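PDB 6T2N: glycoside hydrolase family 16 protein from Akkermansia muciniphila, which probably hydrolyses internal beta-galactosidic linkages in mucin O-glycans, as an endo-acting O-glycanase that helps initiate mucin breakdown in the human gut. Local coordinates for residues V55-E59 and K68-P72; G98-T104 and P291-D297; S132-I138 and Y268-S273. All blocks are in the same frame, centred on the assembly; numbering follows the deposited sequence.

Overall arrangement
Contact 3 is the deep one: 11 of its 13 touching residues are buried, and its centre lies about 6 Å from that of the chain. Contacts 1 and 2 lie further out, about 14 and 15 Å from the chain's centre, and are partly buried. Contacts 2 and 3 are both antiparallel strand pairs, but they belong to the two opposing sheets of the sandwich, with F294 of contact 2 packing on S273 of contact 3. Contact 1 joins the two sheets chiefly through side chains: two indoles, a carboxylate and a lysine whose amine meets a backbone carbonyl, rather than strand pairing. Contacts 1 and 2 share the calcium ion; contact 3 has no part in it.

Contact 1. Residues V55-E59 and K68-P72. With CA (calcium ion), chain C.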
# COMPACT_ATOMS: atom_id res chain seq x y z
N VAL A 55 -2.58 -7.29 -17.48
CA VAL A 55 -2.40 -5.91 -18.02
C VAL A 55 -1.06 -5.35 -17.53
O VAL A 55 -0.50 -4.53 -18.27
CB VAL A 55 -3.57 -4.99 -17.60
CG1 VAL A 55 -3.56 -3.71 -18.43
CG2 VAL A 55 -4.93 -5.68 -17.70
N TRP A 56 -0.61 -5.72 -16.32
CA TRP A 56 0.61 -5.15 -15.70
C TRP A 56 1.00 -5.97 -14.47
O TRP A 56 0.10 -6.55 -13.82
CB TRP A 56 0.36 -3.68 -15.34
CG TRP A 56 1.54 -2.86 -14.91
CD1 TRP A 56 2.26 -1.98 -15.67
CD2 TRP A 56 2.07 -2.74 -13.58
NE1 TRP A 56 3.22 -1.36 -14.92
CE2 TRP A 56 3.11 -1.80 -13.63
CE3 TRP A 56 1.75 -3.33 -12.35
CZ2 TRP A 56 3.83 -1.43 -12.50
CZ3 TRP A 56 2.45 -2.97 -11.23
CH2 TRP A 56 3.48 -2.02 -11.31
N GLY A 57 2.31 -6.03 -14.21
CA GLY A 57 2.84 -6.67 -12.99
C GLY A 57 4.32 -7.01 -13.05
O GLY A 57 5.14 -6.39 -13.80
N ASP A 58 4.70 -7.93 -12.19
CA ASP A 58 6.12 -8.12 -11.81
C ASP A 58 6.16 -9.41 -11.00
O ASP A 58 5.38 -9.54 -10.01
CB ASP A 58 6.73 -6.91 -11.08
CG ASP A 58 8.22 -6.69 -11.33
OD1 ASP A 58 8.96 -7.71 -11.42
OD2 ASP A 58 8.62 -5.49 -11.43
N GLU A 59 6.97 -10.35 -11.48
CA GLU A 59 7.21 -11.62 -10.77
C GLU A 59 8.55 -11.45 -10.06
O GLU A 59 8.83 -12.28 -9.21
CB GLU A 59 7.06 -12.76 -11.77
CG GLU A 59 5.80 -12.59 -12.61
CD GLU A 59 4.51 -12.47 -11.72
OE1 GLU A 59 4.29 -13.52 -11.05
OE2 GLU A 59 3.69 -11.48 -11.85
N LYS A 68 11.28 1.40 -14.28
CA LYS A 68 10.13 1.82 -15.11
C LYS A 68 8.88 1.21 -14.46
O LYS A 68 7.79 1.59 -14.88
CB LYS A 68 10.36 1.39 -16.56
CG LYS A 68 9.72 0.04 -16.88
CD LYS A 68 10.25 -0.82 -18.04
CE LYS A 68 9.32 -2.01 -18.24
NZ LYS A 68 9.95 -3.14 -18.94
N LYS A 69 9.01 0.36 -13.44
CA LYS A 69 7.84 -0.19 -12.69
C LYS A 69 7.75 0.26 -11.21
O LYS A 69 6.61 0.38 -10.68
CB LYS A 69 7.89 -1.71 -12.78
CG LYS A 69 7.21 -2.22 -14.03
CD LYS A 69 7.03 -3.70 -14.03
CE LYS A 69 6.89 -4.20 -15.45
NZ LYS A 69 6.69 -5.66 -15.46
N TRP A 70 8.88 0.45 -10.52
CA TRP A 70 8.92 0.82 -9.09
C TRP A 70 9.93 1.94 -8.88
O TRP A 70 10.92 1.99 -9.61
CB TRP A 70 9.29 -0.38 -8.25
CG TRP A 70 8.51 -1.61 -8.61
CD1 TRP A 70 8.91 -2.63 -9.42
CD2 TRP A 70 7.19 -1.94 -8.16
NE1 TRP A 70 7.96 -3.60 -9.47
CE2 TRP A 70 6.87 -3.19 -8.72
CE3 TRP A 70 6.25 -1.30 -7.34
CZ2 TRP A 70 5.64 -3.81 -8.51
CZ3 TRP A 70 5.04 -1.93 -7.11
CH2 TRP A 70 4.75 -3.18 -7.68
N LYS A 71 9.67 2.81 -7.91
CA LYS A 71 10.63 3.82 -7.45
C LYS A 71 10.66 3.75 -5.95
O LYS A 71 9.68 3.36 -5.34
CB LYS A 71 10.34 5.20 -8.04
CG LYS A 71 10.64 5.24 -9.52
CD LYS A 71 10.54 6.64 -10.08
CE LYS A 71 10.52 6.66 -11.60
NZ LYS A 71 11.87 6.42 -12.17
N PRO A 72 11.85 3.99 -5.35
CA PRO A 72 12.00 3.97 -3.91
C PRO A 72 11.36 5.26 -3.40
O PRO A 72 11.54 6.28 -4.02
CB PRO A 72 13.55 3.96 -3.72
CG PRO A 72 14.05 4.73 -4.90
CD PRO A 72 13.14 4.28 -6.02
CA CA C . 8.17 -14.13 -7.96
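W70 NE1 donates a hydrogen bond to D58 OD2 over 2.8 Å, with an N-H...O angle of 152°. The oxygen lies close to the plane of the indole, whereas the N-H reaches the carboxylate from above its plane. The other carboxylate oxygen, D58 OD1, accepts from F60 N, so both ends of the group have donors and its rotation is restrained. A second bond runs from K69 NZ to G57 O; its modelled length of 2.4 Å is doubtful at this resolution and carries no weight, but the extended lysine chain points its amine at that carbonyl. The same amine stands 4.5 Å from D58 OD2, too far for a salt bridge though probably close enough for some mutual attraction.

On its way to G57 the lysine runs past W56, with K69 CG 3.8 Å from W56 CZ2; K69 CD lies over one face of the ring, offset toward its rim. With CG anti to the backbone N (chi1 -170°), the W56 indole reaches across to K69 and W70. There it makes an edge-to-face pair with W70: the six-membered ring centroids of W56 and W70 are 5.5 Å apart, their planes 63° apart, and W56 CH2 comes within 4.0 Å of W70 CZ2. Replacing W70 by alanine would probably leave D58 OD2 without its indole donor and open a gap beside the edge of W56.

At the end of the first segment E59 O binds the calcium ion at 2.3 Å, while its carboxylate pairs with R300. D58 and K71 make backbone hydrogen bonds to V299 and T136, respectively, members of opposing sheets. W70 lies between those sheets, packing on V299 of strand 292-302 and on L269 and L271 of strand 267-275.

Contact 2. Residues G98-T104 and P291-D297; sequences GCLVLET and PVKFLID. With CA (calcium ion), chain C.
The pairing of L100, L102 and T104 with I296, F294 and V292 forms part of one antiparallel sheet in the beta-jelly-roll sandwich of glycoside hydrolase family 16, and a calcium site closes one end of it. Strands 99-104 and 292-297 run at 160° to each other. The backbone evidence is a regular antiparallel register: I296 N to L100 O, L102 N to F294 O and T104 N to V292 O each measure 2.8 Å, and the L102 N to F294 O bond is nearly straight at 173°. Each pair also has its reciprocal bond, although L100 N to I296 O is weak.

The two faces differ in chemistry. L100, L102, F294 and I296 turn to the interior, where L100 CD2 lies 3.8 Å from I296 CD1, the two side chains running side by side. L102 CD1 is shared, touching both I296 CD1 and F294 CD2 at 4.0 Å, and F294 continues onto P162 and I164 of the opposing sheet. On the other face V101 CG2 meets L295 CD2 at 3.7 Å, and beyond them E103 and K293 lie alongside each other. Their charged ends do not form a salt bridge together: E103 OE1 pairs with R94, and K293 NZ with E96, both on strand 93-96.

At the opposite end from T104 the chains come together on the metal. G98 O binds the calcium ion at 2.4 Å, and E59 O, from another part of the chain, supplies a further ligand. D297 contributes twice: its backbone O binds the ion at 2.6 Å, and a first torsion that sets CG beside the carbonyl carbon (chi1 -167°) brings one carboxylate oxygen, D297 OD1, round to the same ion at 2.7 Å.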
# COMPACT_ATOMS: atom_id res chain seq x y z
N GLY A 98 13.61 -14.40 -6.22
CA GLY A 98 12.45 -14.05 -7.05
C GLY A 98 11.29 -13.49 -6.23
O GLY A 98 10.12 -13.76 -6.54
N CYS A 99 11.62 -12.76 -5.17
CA CYS A 99 10.73 -11.75 -4.57
C CYS A 99 11.49 -10.43 -4.52
O CYS A 99 12.77 -10.45 -4.46
CB CYS A 99 10.33 -12.11 -3.16
SG CYS A 99 9.66 -13.77 -3.04
N LEU A 100 10.72 -9.33 -4.56
CA LEU A 100 11.11 -8.04 -3.95
C LEU A 100 11.27 -8.25 -2.44
O LEU A 100 10.30 -8.79 -1.77
CB LEU A 100 10.01 -7.00 -4.19
CG LEU A 100 10.25 -5.67 -3.49
CD1 LEU A 100 11.51 -5.01 -4.02
CD2 LEU A 100 9.06 -4.75 -3.67
N VAL A 101 12.41 -7.78 -1.94
CA VAL A 101 12.81 -7.84 -0.51
C VAL A 101 12.83 -6.39 -0.01
O VAL A 101 13.66 -5.59 -0.55
CB VAL A 101 14.16 -8.56 -0.35
CG1 VAL A 101 14.56 -8.76 1.10
CG2 VAL A 101 14.13 -9.89 -1.07
N LEU A 102 11.96 -6.05 0.96
CA LEU A 102 12.05 -4.78 1.69
C LEU A 102 12.51 -5.11 3.10
O LEU A 102 11.75 -5.79 3.83
CB LEU A 102 10.67 -4.14 1.73
CG LEU A 102 9.99 -3.94 0.38
CD1 LEU A 102 8.55 -3.45 0.56
CD2 LEU A 102 10.81 -2.98 -0.46
N GLU A 103 13.73 -4.67 3.43
CA GLU A 103 14.50 -5.18 4.58
C GLU A 103 14.98 -4.06 5.57
O GLU A 103 15.45 -3.04 5.16
CB GLU A 103 15.77 -5.87 4.16
CG GLU A 103 16.49 -6.36 5.39
CD GLU A 103 17.59 -7.32 5.12
OE1 GLU A 103 18.35 -6.93 4.28
OE2 GLU A 103 17.62 -8.43 5.74
N THR A 104 14.48 -4.26 6.81
CA THR A 104 14.34 -3.21 7.86
C THR A 104 15.46 -3.49 8.82
O THR A 104 15.59 -4.66 9.26
CB THR A 104 12.93 -3.17 8.49
OG1 THR A 104 11.93 -2.96 7.48
CG2 THR A 104 12.85 -2.10 9.55
N PRO A 291 17.86 -7.56 11.74
CA PRO A 291 17.02 -7.18 10.62
C PRO A 291 15.81 -8.09 10.40
O PRO A 291 15.69 -9.15 10.95
CB PRO A 291 17.95 -7.32 9.40
CG PRO A 291 19.31 -7.38 9.99
CD PRO A 291 19.09 -8.17 11.26
N VAL A 292 14.93 -7.64 9.52
CA VAL A 292 13.68 -8.36 9.24
C VAL A 292 13.40 -8.04 7.78
O VAL A 292 13.92 -6.96 7.32
CB VAL A 292 12.70 -7.89 10.33
CG1 VAL A 292 11.37 -7.41 9.81
CG2 VAL A 292 12.55 -8.96 11.38
N LYS A 293 12.73 -8.98 7.08
CA LYS A 293 12.38 -8.87 5.63
C LYS A 293 10.86 -8.94 5.33
O LYS A 293 10.13 -9.71 5.94
CB LYS A 293 13.10 -10.01 4.90
CG LYS A 293 14.60 -9.95 4.89
CD LYS A 293 15.26 -11.06 4.08
CE LYS A 293 16.72 -11.26 4.43
NZ LYS A 293 17.38 -12.27 3.57
N PHE A 294 10.42 -8.21 4.33
CA PHE A 294 9.04 -8.30 3.77
C PHE A 294 9.26 -8.77 2.33
O PHE A 294 10.03 -8.04 1.61
CB PHE A 294 8.30 -6.95 3.87
CG PHE A 294 6.87 -6.84 3.40
CD1 PHE A 294 6.00 -7.91 3.43
CD2 PHE A 294 6.35 -5.60 3.08
CE1 PHE A 294 4.66 -7.76 3.08
CE2 PHE A 294 5.02 -5.46 2.73
CZ PHE A 294 4.18 -6.55 2.70
N LEU A 295 8.70 -9.94 1.99
CA LEU A 295 8.91 -10.57 0.67
C LEU A 295 7.63 -10.43 -0.14
O LEU A 295 6.56 -10.90 0.36
CB LEU A 295 9.27 -12.03 0.90
CG LEU A 295 10.49 -12.24 1.79
CD1 LEU A 295 10.82 -13.70 1.94
CD2 LEU A 295 11.69 -11.47 1.24
N ILE A 296 7.71 -9.84 -1.32
CA ILE A 296 6.56 -9.84 -2.28
C ILE A 296 6.91 -10.82 -3.39
O ILE A 296 7.83 -10.51 -4.20
CB ILE A 296 6.27 -8.44 -2.84
CG1 ILE A 296 5.78 -7.48 -1.76
CG2 ILE A 296 5.29 -8.52 -3.97
CD1 ILE A 296 6.87 -6.66 -1.17
N ASP A 297 6.22 -11.95 -3.46
CA ASP A 297 6.47 -12.89 -4.58
C ASP A 297 6.01 -12.22 -5.89
O ASP A 297 6.75 -12.23 -6.85
CB ASP A 297 5.90 -14.28 -4.30
CG ASP A 297 6.39 -15.33 -5.27
OD1 ASP A 297 7.62 -15.37 -5.59
OD2 ASP A 297 5.57 -16.12 -5.69
CA CA C . 8.17 -14.13 -7.96

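Contact 3. Residues S132-I138 and Y268-S273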
# COMPACT_ATOMS: atom_id res chain seq x y z
N SER A 132 14.40 1.29 6.26
CA SER A 132 13.61 0.21 5.63
C SER A 132 13.43 0.60 4.17
O SER A 132 14.03 1.66 3.78
CB SER A 132 12.30 0.01 6.39
OG SER A 132 11.60 -1.16 5.93
N GLY A 133 12.59 -0.15 3.45
CA GLY A 133 12.24 0.14 2.03
C GLY A 133 10.75 0.38 1.77
O GLY A 133 9.90 -0.22 2.43
N SER A 134 10.49 1.20 0.77
CA SER A 134 9.14 1.55 0.27
C SER A 134 9.31 1.79 -1.23
O SER A 134 10.25 2.57 -1.61
CB SER A 134 8.55 2.76 0.98
OG SER A 134 7.23 3.04 0.53
N VAL A 135 8.48 1.11 -2.03
CA VAL A 135 8.36 1.35 -3.49
C VAL A 135 6.97 1.91 -3.79
O VAL A 135 6.00 1.49 -3.13
CB VAL A 135 8.62 0.07 -4.32
CG1 VAL A 135 10.09 -0.28 -4.33
CG2 VAL A 135 7.78 -1.11 -3.85
N THR A 136 6.89 2.75 -4.80
CA THR A 136 5.63 3.45 -5.16
C THR A 136 5.52 3.41 -6.68
O THR A 136 6.58 3.57 -7.36
CB THR A 136 5.66 4.87 -4.60
OG1 THR A 136 4.52 5.59 -5.08
CG2 THR A 136 6.95 5.59 -4.96
N THR A 137 4.31 3.24 -7.18
CA THR A 137 4.06 3.31 -8.63
C THR A 137 3.67 4.74 -9.00
O THR A 137 3.36 4.97 -10.16
CB THR A 137 3.07 2.22 -9.06
OG1 THR A 137 1.73 2.58 -8.71
CG2 THR A 137 3.43 0.87 -8.46
N ILE A 138 3.74 5.68 -8.05
CA ILE A 138 3.10 7.02 -8.20
C ILE A 138 3.40 7.48 -9.62
O ILE A 138 2.44 7.90 -10.30
CB ILE A 138 3.52 8.06 -7.14
CG1 ILE A 138 2.59 9.29 -7.12
CG2 ILE A 138 4.98 8.46 -7.29
CD1 ILE A 138 2.93 10.37 -6.11
N TYR A 268 -2.52 4.85 -7.12
CA TYR A 268 -1.13 4.30 -7.27
C TYR A 268 -0.79 3.43 -6.07
O TYR A 268 -1.45 3.52 -5.03
CB TYR A 268 -0.06 5.34 -7.56
CG TYR A 268 0.08 6.35 -6.47
CD1 TYR A 268 0.87 6.05 -5.38
CD2 TYR A 268 -0.61 7.56 -6.50
CE1 TYR A 268 1.01 6.96 -4.35
CE2 TYR A 268 -0.51 8.47 -5.45
CZ TYR A 268 0.31 8.16 -4.37
OH TYR A 268 0.48 9.00 -3.30
N LEU A 269 0.13 2.50 -6.30
CA LEU A 269 0.42 1.37 -5.39
C LEU A 269 1.70 1.62 -4.60
O LEU A 269 2.68 2.16 -5.16
CB LEU A 269 0.53 0.06 -6.15
CG LEU A 269 0.93 -1.14 -5.29
CD1 LEU A 269 -0.07 -1.39 -4.17
CD2 LEU A 269 1.12 -2.41 -6.13
N ILE A 270 1.66 1.23 -3.33
CA ILE A 270 2.80 1.29 -2.38
C ILE A 270 2.97 -0.05 -1.70
O ILE A 270 1.95 -0.55 -1.15
CB ILE A 270 2.57 2.34 -1.31
CG1 ILE A 270 2.43 3.72 -1.92
CG2 ILE A 270 3.72 2.26 -0.35
CD1 ILE A 270 2.42 4.80 -0.87
N LEU A 271 4.23 -0.52 -1.69
CA LEU A 271 4.71 -1.70 -0.92
C LEU A 271 5.78 -1.19 0.05
O LEU A 271 6.74 -0.58 -0.41
CB LEU A 271 5.25 -2.72 -1.91
CG LEU A 271 4.33 -3.04 -3.09
CD1 LEU A 271 4.98 -4.03 -4.02
CD2 LEU A 271 3.03 -3.63 -2.61
N ASN A 272 5.61 -1.37 1.35
CA ASN A 272 6.53 -0.75 2.33
C ASN A 272 6.48 -1.53 3.66
O ASN A 272 5.47 -2.26 3.92
CB ASN A 272 6.22 0.74 2.48
CG ASN A 272 5.00 0.94 3.36
OD1 ASN A 272 3.89 0.78 2.90
ND2 ASN A 272 5.19 1.11 4.65
N SER A 273 7.57 -1.46 4.43
CA SER A 273 7.62 -1.78 5.88
C SER A 273 7.96 -0.49 6.62
O SER A 273 9.09 0.03 6.45
CB SER A 273 8.58 -2.84 6.19
OG SER A 273 8.16 -4.08 5.64
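Y268 begins the pairing of residues 268-273 with 132-138 by offering a ring face to I138, whose CG1 lies 3.6 Å from the Y268 ring centroid and only 10° off the normal: a CH-pi contact over the centre. The ring is brought there by a first torsion that places CG between the backbone N and carbonyl carbon (chi1 62°). T136 OG1 helps shape the chain opposite, accepting from I138 N in an ST turn.

L269 is gripped by T137 at both its backbone N and O. Its carbonyl O accepts from T137 N at 2.8 Å, while L269 N donates to T137 OG1 at 2.9 Å in an almost straight bond (176°), a hydroxyl standing in for a backbone carbonyl. That hydroxyl is also hydrogen-bonded with K141 O. I270 follows in a non-hydrogen-bonded pair with T136.

L271 forms a hydrogen-bonded pair with V135: V135 N to L271 O is 2.9 Å and L271 N to V135 O is 3.0 Å. V135 CG2 packs on L271 CB at 3.6 Å, on the face toward W70 and V299. N272 opposes S134, and CB of N272 touches S134 OG, but N272 OD1 is hydrogen-bonded with W165 NE1, and S134 OG with E73 OE1. S273 N reaches G133 O in a weak bond of 3.3 Å; S132 OG lies 2.8 Å from S273 O, with T104 OG1 as a further polar neighbour.

Strand 267-275 is flanked by 127-136 and 160-168 in its sheet. L269, L271 and S273 pack against strand 292-302 of the opposing sheet. The face carrying S134, I270 and N272 turns the other way, consistent with the concave, cleft-lining side of family 16 enzymes.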